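Local coordinates for protein extracellular ligand-binding receptor (Rhodopseudomonas palustris, PDB 3SG0) that binds benzoylformate (phenylglyoxylate) between its two lobes and probably captures such aromatic acids as the solute-binding component of a transport system, at residues 148-153 with 242-247; 178-183 with 188-193; 248-253 with 265-270. All coordinates share one frame; numbering follows the deposited sequence. Where two conformers were deposited one is given.

Interaction 1 of 3, residues 148-153 with 242-247; sequences EAIGKY and AIYQTH. With 173 (benzoyl-formic acid), chain B.
The side chains of Tyr153 and Tyr244 cross at about a right angle where helix 143-156 packs on strand 242-244, an outermost strand of the parallel four-stranded sheet in this lobe of a periplasmic binding protein. CE1 of Tyr244 comes to the edge of the Tyr153 ring, near its plane, 3.8 Å from CE2 of Tyr153. With CG anti to the backbone N (chi1 179°), Tyr153 projects from the helix toward the strand. One turn earlier, Ile150 adds a purely apolar touch: its CD1 methyl comes obliquely to the Tyr244 ring, 4.1 Å from CD1 of Tyr244. No hydrogen bond joins the two segments, and the backbones stay well apart, Ile150 CA and Tyr244 CA being 8.2 Å from each other; long side chains therefore suit these places, a branched aliphatic one at buried Ile150 and a tyrosine at the partly exposed position 153. Phe219 of the neighbouring strand 217-221 and Ile266 of strand 266-269 both touch Ile150 and Tyr244, so the helix packs against more than one strand. Further along the same segment the chain reaches the ligand pocket. There the imidazole of His247 is held by hydrogen bonds at both nitrogens, between ND1 and Glu270 and between NE2 and Asp143, which fix its rotation. One ring face is thereby turned to the phenyl group of benzoylformate, with His247 CD2 lying 3.6 Å from ligand atom C1E.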
# COMPACT_ATOMS: atom_id res chain seq x y z
N GLU A 148 13.42 2.45 6.60
CA GLU A 148 14.79 2.93 6.59
C GLU A 148 14.83 4.44 6.41
O GLU A 148 15.59 5.13 7.09
CB GLU A 148 15.61 2.23 5.50
CG GLU A 148 15.86 0.75 5.75
CD GLU A 148 16.83 0.48 6.89
OE1 GLU A 148 17.40 1.45 7.43
OE2 GLU A 148 17.02 -0.70 7.25
N ALA A 149 14.01 4.95 5.50
CA ALA A 149 14.00 6.39 5.22
C ALA A 149 13.50 7.22 6.41
O ALA A 149 14.07 8.25 6.75
CB ALA A 149 13.17 6.68 3.98
N ILE A 150 12.42 6.77 7.05
CA ILE A 150 11.89 7.51 8.19
C ILE A 150 12.84 7.40 9.39
O ILE A 150 13.01 8.36 10.14
CB ILE A 150 10.43 7.10 8.53
CG1 ILE A 150 9.78 8.14 9.45
CG2 ILE A 150 10.36 5.70 9.14
CD1 ILE A 150 9.64 9.52 8.82
N GLY A 151 13.47 6.24 9.56
CA GLY A 151 14.46 6.07 10.62
C GLY A 151 15.61 7.06 10.49
O GLY A 151 16.04 7.67 11.48
N LYS A 152 16.11 7.22 9.27
CA LYS A 152 17.17 8.18 9.01
C LYS A 152 16.73 9.60 9.33
O LYS A 152 17.49 10.37 9.92
CB LYS A 152 17.63 8.08 7.55
CG LYS A 152 18.45 6.85 7.23
CD LYS A 152 19.00 6.93 5.82
CE LYS A 152 19.98 5.80 5.53
NZ LYS A 152 19.29 4.50 5.32
N TYR A 153 15.51 9.95 8.94
CA TYR A 153 15.00 11.28 9.23
C TYR A 153 14.90 11.51 10.73
O TYR A 153 15.34 12.54 11.25
CB TYR A 153 13.64 11.54 8.58
CG TYR A 153 13.12 12.91 8.92
CD1 TYR A 153 13.61 14.03 8.26
CD2 TYR A 153 12.19 13.09 9.92
CE1 TYR A 153 13.16 15.29 8.57
CE2 TYR A 153 11.74 14.36 10.25
CZ TYR A 153 12.23 15.45 9.57
OH TYR A 153 11.78 16.72 9.88
N ALA A 242 7.40 15.07 18.74
CA ALA A 242 7.12 14.69 17.36
C ALA A 242 6.47 13.32 17.28
O ALA A 242 6.84 12.40 18.01
CB ALA A 242 8.40 14.70 16.54
N ILE A 243 5.49 13.19 16.39
CA ILE A 243 4.88 11.90 16.11
C ILE A 243 5.07 11.56 14.64
O ILE A 243 4.85 12.39 13.75
CB ILE A 243 3.39 11.89 16.50
CG1 ILE A 243 3.23 12.07 18.01
CG2 ILE A 243 2.73 10.59 16.05
CD1 ILE A 243 1.79 12.22 18.47
N TYR A 244 5.52 10.34 14.40
CA TYR A 244 5.77 9.84 13.06
C TYR A 244 4.79 8.73 12.75
O TYR A 244 4.45 7.94 13.64
CB TYR A 244 7.21 9.34 12.96
CG TYR A 244 8.16 10.47 13.21
CD1 TYR A 244 8.43 11.40 12.22
CD2 TYR A 244 8.74 10.66 14.46
CE1 TYR A 244 9.27 12.46 12.44
CE2 TYR A 244 9.60 11.73 14.69
CZ TYR A 244 9.84 12.63 13.68
OH TYR A 244 10.68 13.69 13.91
N GLN A 245 4.31 8.69 11.51
CA GLN A 245 3.40 7.64 11.08
C GLN A 245 4.01 6.97 9.85
O GLN A 245 5.22 7.06 9.63
CB GLN A 245 2.00 8.21 10.82
CG GLN A 245 1.28 8.70 12.08
CD GLN A 245 0.13 7.80 12.52
OE1 GLN A 245 0.02 6.64 12.12
NE2 GLN A 245 -0.76 8.35 13.35
N THR A 246 3.17 6.28 9.09
CA THR A 246 3.57 5.54 7.89
C THR A 246 2.66 5.91 6.74
O THR A 246 1.64 6.58 6.92
CB THR A 246 3.45 4.02 8.08
OG1 THR A 246 2.06 3.67 8.18
CG2 THR A 246 4.21 3.55 9.31
N HIS A 247 2.99 5.43 5.54
CA HIS A 247 2.17 5.69 4.37
C HIS A 247 0.77 5.06 4.44
O HIS A 247 -0.05 5.31 3.56
CB HIS A 247 2.89 5.31 3.07
CG HIS A 247 3.30 3.87 2.97
ND1 HIS A 247 3.92 3.37 1.84
CD2 HIS A 247 3.20 2.83 3.84
CE1 HIS A 247 4.18 2.09 2.02
NE2 HIS A 247 3.75 1.73 3.22
O1B 173 B . -0.36 -3.50 4.09
C1 173 B . -1.17 -3.15 4.91
O1A 173 B . -1.68 -4.00 5.88
C2 173 B . -1.49 -1.69 5.08
O2 173 B . -2.08 -1.31 6.05
C1G 173 B . -1.11 -0.77 3.97
C2D 173 B . -1.41 -1.18 2.53
C2E 173 B . -1.01 -0.27 1.38
C3 173 B . -0.30 1.04 1.69
C1E 173 B . -0.00 1.43 3.15
C1D 173 B . -0.41 0.54 4.30

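Interaction 2 of 3, residues 178-183 with 188-193; sequences VLAAAA and FELTTH
The second half of a beta-alpha-beta unit, strand 161-167, helix 170-186 and strand 189-196, contains this contact, in which the chain leaves the helix and turns back into the sheet. Its polar link is a backbone hydrogen bond from Phe188 N to Ala183 O, 3.2 Å long. The bond is bent to 144° at the hydrogen, and the donor is tilted 33° out of the plane of the Ala183 carbonyl. Beside it the carbonyl oxygens Ala183 O and Phe188 O approach to 3.0 Å; both are acceptors, so the approach is not a bond and is probably mildly unfavourable, a price of turning back so soon. The short alanine side chain suits this narrow place, for Ala183 CB is already 3.3 Å from Phe188 O. In this parallel sheet, an edge strand of which is 189-196, the helix covers one face, and Phe188 brings its ring against the helix. Its CG is placed between the backbone N and the carbonyl carbon (chi1 63°), which sets one ring face against Ala183 CA, offset toward the rim, and CE1 3.9 Å from Ala183 CB. Leu190, two residues on, points toward the helix and makes van der Waals contacts through one methyl: CD1 lies 3.7 Å from Ala180 N and 3.9 Å from Ala180 CB. The same methyl meets Leu179 CB at 4.1 Å. Val162 of the adjacent strand touches both Phe188 and Leu190 from within the sheet.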
# COMPACT_ATOMS: atom_id res chain seq x y z
N VAL A 178 12.44 -3.42 11.37
CA VAL A 178 13.44 -2.63 10.66
C VAL A 178 13.94 -1.46 11.50
O VAL A 178 15.15 -1.21 11.56
CB VAL A 178 12.91 -2.16 9.29
CG1 VAL A 178 13.89 -1.21 8.62
CG2 VAL A 178 12.64 -3.37 8.41
N LEU A 179 13.03 -0.77 12.17
CA LEU A 179 13.43 0.32 13.06
C LEU A 179 14.29 -0.18 14.22
O LEU A 179 15.30 0.44 14.56
CB LEU A 179 12.20 1.06 13.60
CG LEU A 179 11.42 1.87 12.57
CD1 LEU A 179 10.10 2.33 13.16
CD2 LEU A 179 12.25 3.07 12.11
N ALA A 180 13.90 -1.30 14.82
CA ALA A 180 14.66 -1.86 15.93
C ALA A 180 16.08 -2.23 15.51
O ALA A 180 17.04 -2.01 16.25
CB ALA A 180 13.94 -3.05 16.52
N ALA A 181 16.22 -2.81 14.32
CA ALA A 181 17.54 -3.20 13.84
C ALA A 181 18.41 -1.98 13.52
O ALA A 181 19.63 -2.00 13.73
CB ALA A 181 17.42 -4.10 12.63
N ALA A 182 17.78 -0.92 13.03
CA ALA A 182 18.51 0.27 12.60
C ALA A 182 18.84 1.23 13.74
O ALA A 182 19.81 1.98 13.67
CB ALA A 182 17.73 1.01 11.51
N ALA A 183 18.04 1.18 14.80
CA ALA A 183 18.14 2.14 15.90
C ALA A 183 19.55 2.31 16.48
O ALA A 183 20.03 3.44 16.62
CB ALA A 183 17.15 1.80 17.00
N PHE A 188 19.53 6.25 18.16
CA PHE A 188 18.41 6.37 19.10
C PHE A 188 17.99 5.00 19.61
O PHE A 188 18.43 3.98 19.10
CB PHE A 188 17.23 7.16 18.50
CG PHE A 188 16.58 6.52 17.30
CD1 PHE A 188 15.62 5.53 17.45
CD2 PHE A 188 16.90 6.93 16.01
CE1 PHE A 188 15.00 4.96 16.35
CE2 PHE A 188 16.29 6.36 14.91
CZ PHE A 188 15.34 5.37 15.08
N GLU A 189 17.17 4.99 20.66
CA GLU A 189 16.64 3.74 21.17
C GLU A 189 15.12 3.74 21.08
O GLU A 189 14.48 4.76 21.29
CB GLU A 189 17.09 3.50 22.61
CG GLU A 189 16.28 4.26 23.65
CD GLU A 189 16.66 3.88 25.08
OE1 GLU A 189 15.82 3.26 25.77
OE2 GLU A 189 17.78 4.21 25.50
N LEU A 190 14.56 2.58 20.74
CA LEU A 190 13.12 2.38 20.81
C LEU A 190 12.77 2.03 22.25
O LEU A 190 13.24 1.02 22.78
CB LEU A 190 12.69 1.23 19.90
CG LEU A 190 12.71 1.49 18.39
CD1 LEU A 190 12.15 0.28 17.65
CD2 LEU A 190 11.91 2.73 18.05
N THR A 191 11.95 2.86 22.88
CA THR A 191 11.67 2.71 24.31
C THR A 191 10.56 1.71 24.62
O THR A 191 10.43 1.26 25.76
CB THR A 191 11.26 4.05 24.95
OG1 THR A 191 9.99 4.46 24.45
CG2 THR A 191 12.30 5.12 24.66
N THR A 192 9.75 1.38 23.62
CA THR A 192 8.65 0.43 23.81
C THR A 192 8.45 -0.41 22.56
O THR A 192 8.98 -0.10 21.49
CB THR A 192 7.29 1.11 24.11
OG1 THR A 192 6.89 1.91 22.99
CG2 THR A 192 7.35 1.96 25.36
N HIS A 193 7.65 -1.46 22.71
CA HIS A 193 7.13 -2.22 21.59
C HIS A 193 5.66 -2.51 21.89
O HIS A 193 5.28 -3.65 22.16
CB HIS A 193 7.92 -3.53 21.42
CG HIS A 193 7.49 -4.35 20.24
ND1 HIS A 193 8.00 -5.60 19.98
CD2 HIS A 193 6.60 -4.09 19.25
CE1 HIS A 193 7.44 -6.08 18.89
NE2 HIS A 193 6.59 -5.19 18.42

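Interaction 3 of 3, residues 248-253 with 265-270; sequences GVATEE and AIFAGE. With 173 (benzoyl-formic acid), chain B.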
# COMPACT_ATOMS: atom_id res chain seq x y z
N GLY A 248 0.50 4.27 5.47
CA GLY A 248 -0.86 3.82 5.74
C GLY A 248 -1.81 4.96 6.07
O GLY A 248 -3.03 4.77 6.03
N VAL A 249 -1.28 6.14 6.39
CA VAL A 249 -2.14 7.26 6.77
C VAL A 249 -2.36 8.27 5.65
O VAL A 249 -3.01 9.29 5.87
CB VAL A 249 -1.62 8.00 8.04
CG1 VAL A 249 -1.28 7.00 9.15
CG2 VAL A 249 -0.43 8.92 7.72
N ALA A 250 -1.84 7.98 4.46
CA ALA A 250 -1.73 8.97 3.39
C ALA A 250 -3.05 9.25 2.66
O ALA A 250 -3.06 9.56 1.46
CB ALA A 250 -0.64 8.55 2.41
N THR A 251 -4.15 9.18 3.40
CA THR A 251 -5.48 9.50 2.90
C THR A 251 -6.02 10.76 3.57
O THR A 251 -5.84 10.96 4.77
CB THR A 251 -6.47 8.34 3.12
OG1 THR A 251 -7.79 8.83 2.89
CG2 THR A 251 -6.39 7.76 4.54
N GLU A 252 -6.68 11.60 2.79
CA GLU A 252 -7.31 12.78 3.37
C GLU A 252 -8.33 12.44 4.46
O GLU A 252 -8.64 13.28 5.30
CB GLU A 252 -7.91 13.66 2.27
CG GLU A 252 -6.88 14.48 1.49
CD GLU A 252 -5.98 13.64 0.58
OE1 GLU A 252 -6.40 12.55 0.13
OE2 GLU A 252 -4.85 14.10 0.31
N GLU A 253 -8.83 11.21 4.49
CA GLU A 253 -9.73 10.80 5.58
C GLU A 253 -9.03 10.83 6.93
O GLU A 253 -9.65 11.11 7.96
CB GLU A 253 -10.28 9.39 5.34
CG GLU A 253 -11.14 9.26 4.11
CD GLU A 253 -11.75 7.87 3.97
OE1 GLU A 253 -12.20 7.32 5.00
OE2 GLU A 253 -11.78 7.35 2.85
N ALA A 265 2.30 15.59 11.57
CA ALA A 265 2.74 14.21 11.41
C ALA A 265 3.63 14.09 10.18
O ALA A 265 3.37 14.73 9.15
CB ALA A 265 1.55 13.27 11.28
N ILE A 266 4.67 13.28 10.28
CA ILE A 266 5.59 13.04 9.18
C ILE A 266 5.67 11.54 8.95
O ILE A 266 5.66 10.75 9.90
CB ILE A 266 6.99 13.62 9.49
CG1 ILE A 266 6.92 15.15 9.47
CG2 ILE A 266 8.04 13.11 8.50
CD1 ILE A 266 8.14 15.84 10.06
N PHE A 267 5.74 11.14 7.68
CA PHE A 267 5.91 9.74 7.32
C PHE A 267 6.68 9.63 6.02
O PHE A 267 6.73 10.60 5.24
CB PHE A 267 4.56 9.00 7.20
CG PHE A 267 3.62 9.57 6.15
CD1 PHE A 267 3.57 9.03 4.87
CD2 PHE A 267 2.76 10.60 6.47
CE1 PHE A 267 2.69 9.53 3.93
CE2 PHE A 267 1.89 11.12 5.52
CZ PHE A 267 1.84 10.58 4.26
N ALA A 268 7.30 8.48 5.78
CA ALA A 268 7.89 8.20 4.49
C ALA A 268 6.82 7.58 3.60
O ALA A 268 6.17 6.60 3.98
CB ALA A 268 9.07 7.26 4.64
N GLY A 269 6.63 8.15 2.41
CA GLY A 269 5.60 7.68 1.51
C GLY A 269 5.94 7.88 0.05
O GLY A 269 7.10 8.00 -0.35
N GLU A 270 4.87 7.89 -0.75
CA GLU A 270 4.96 7.80 -2.20
C GLU A 270 4.94 9.14 -2.90
O GLU A 270 4.41 10.12 -2.38
CB GLU A 270 3.79 6.96 -2.74
CG GLU A 270 3.88 5.47 -2.44
CD GLU A 270 3.59 5.13 -0.99
OE1 GLU A 270 2.51 5.49 -0.47
OE2 GLU A 270 4.45 4.46 -0.39
O1B 173 B . -0.36 -3.50 4.09
C1 173 B . -1.17 -3.15 4.91
O1A 173 B . -1.68 -4.00 5.88
C2 173 B . -1.49 -1.69 5.08
O2 173 B . -2.08 -1.31 6.05
C1G 173 B . -1.11 -0.77 3.97
C2D 173 B . -1.41 -1.18 2.53
C2E 173 B . -1.01 -0.27 1.38
C3 173 B . -0.30 1.04 1.69
C1E 173 B . -0.00 1.43 3.15
C1D 173 B . -0.41 0.54 4.30
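Phe267 reaches out of its strand to be met by two small side chains from a loop that has just passed the bound ligand: Val249 lies over a face of the ring, while Ala250 meets its far end obliquely. The Val249 contact is a CH-pi interaction, CG2 standing 4.2 Å from the ring centroid and 28° off the normal. It is displaced toward one side of the ring, with Val249 CG2 at 3.8 Å from Phe267 CD2. The Ala250 methyl points toward the strand, and its CB is 3.7 Å from Phe267 CZ. The Phe267 ring is carried there by CG of Phe267 lying between the backbone N and the carbonyl carbon (chi1 61°). That course also takes the ring close alongside Gly269, which has no CB to meet Phe267 CE1. The flat, apolar ring spans the distance between segments whose backbones do not hydrogen-bond to each other.

Gly248, the residue before the pair, belongs to the benzoylformate pocket: with no CB, it lets its CA approach ligand atom C1D to 3.6 Å. The loop then turns into helix 252-258, whose N-cap is Thr251; its OG1 accepts from Glu253 N at 3.1 Å, with a fairly straight N-H...O angle of 158°. A threonine hydroxyl suits this position because the first amides of a helix lack carbonyl partners in the preceding turn. Around the contact, strand 266-269 pairs antiparallel with strand 373-378, whose Ile375 also touches Phe267. Helix 143-156 packs on Ile266 and Ala268, and helix 306-328 contributes Ile306 against Ala250.

In the fold
All three contacts are buried, but they lie at different distances from the centre of the chain: interaction 3 is centred about 11 Å from it, interaction 1 about 16 Å and interaction 2 about 23 Å. Interactions 1 and 2 reach the same parallel sheet, at its two outermost strands, and their helices touch through Glu148 and Val178; interaction 2 is nested within the loop closed by interaction 1. Interactions 1 and 3 join through Gln245 with Ile266 and His247 with Glu270, and both reach benzoylformate. Only interaction 2 has a hydrogen bond across its segments, where the end of the helix leads within a few residues into the strand; the others rely on aromatic and aliphatic packing.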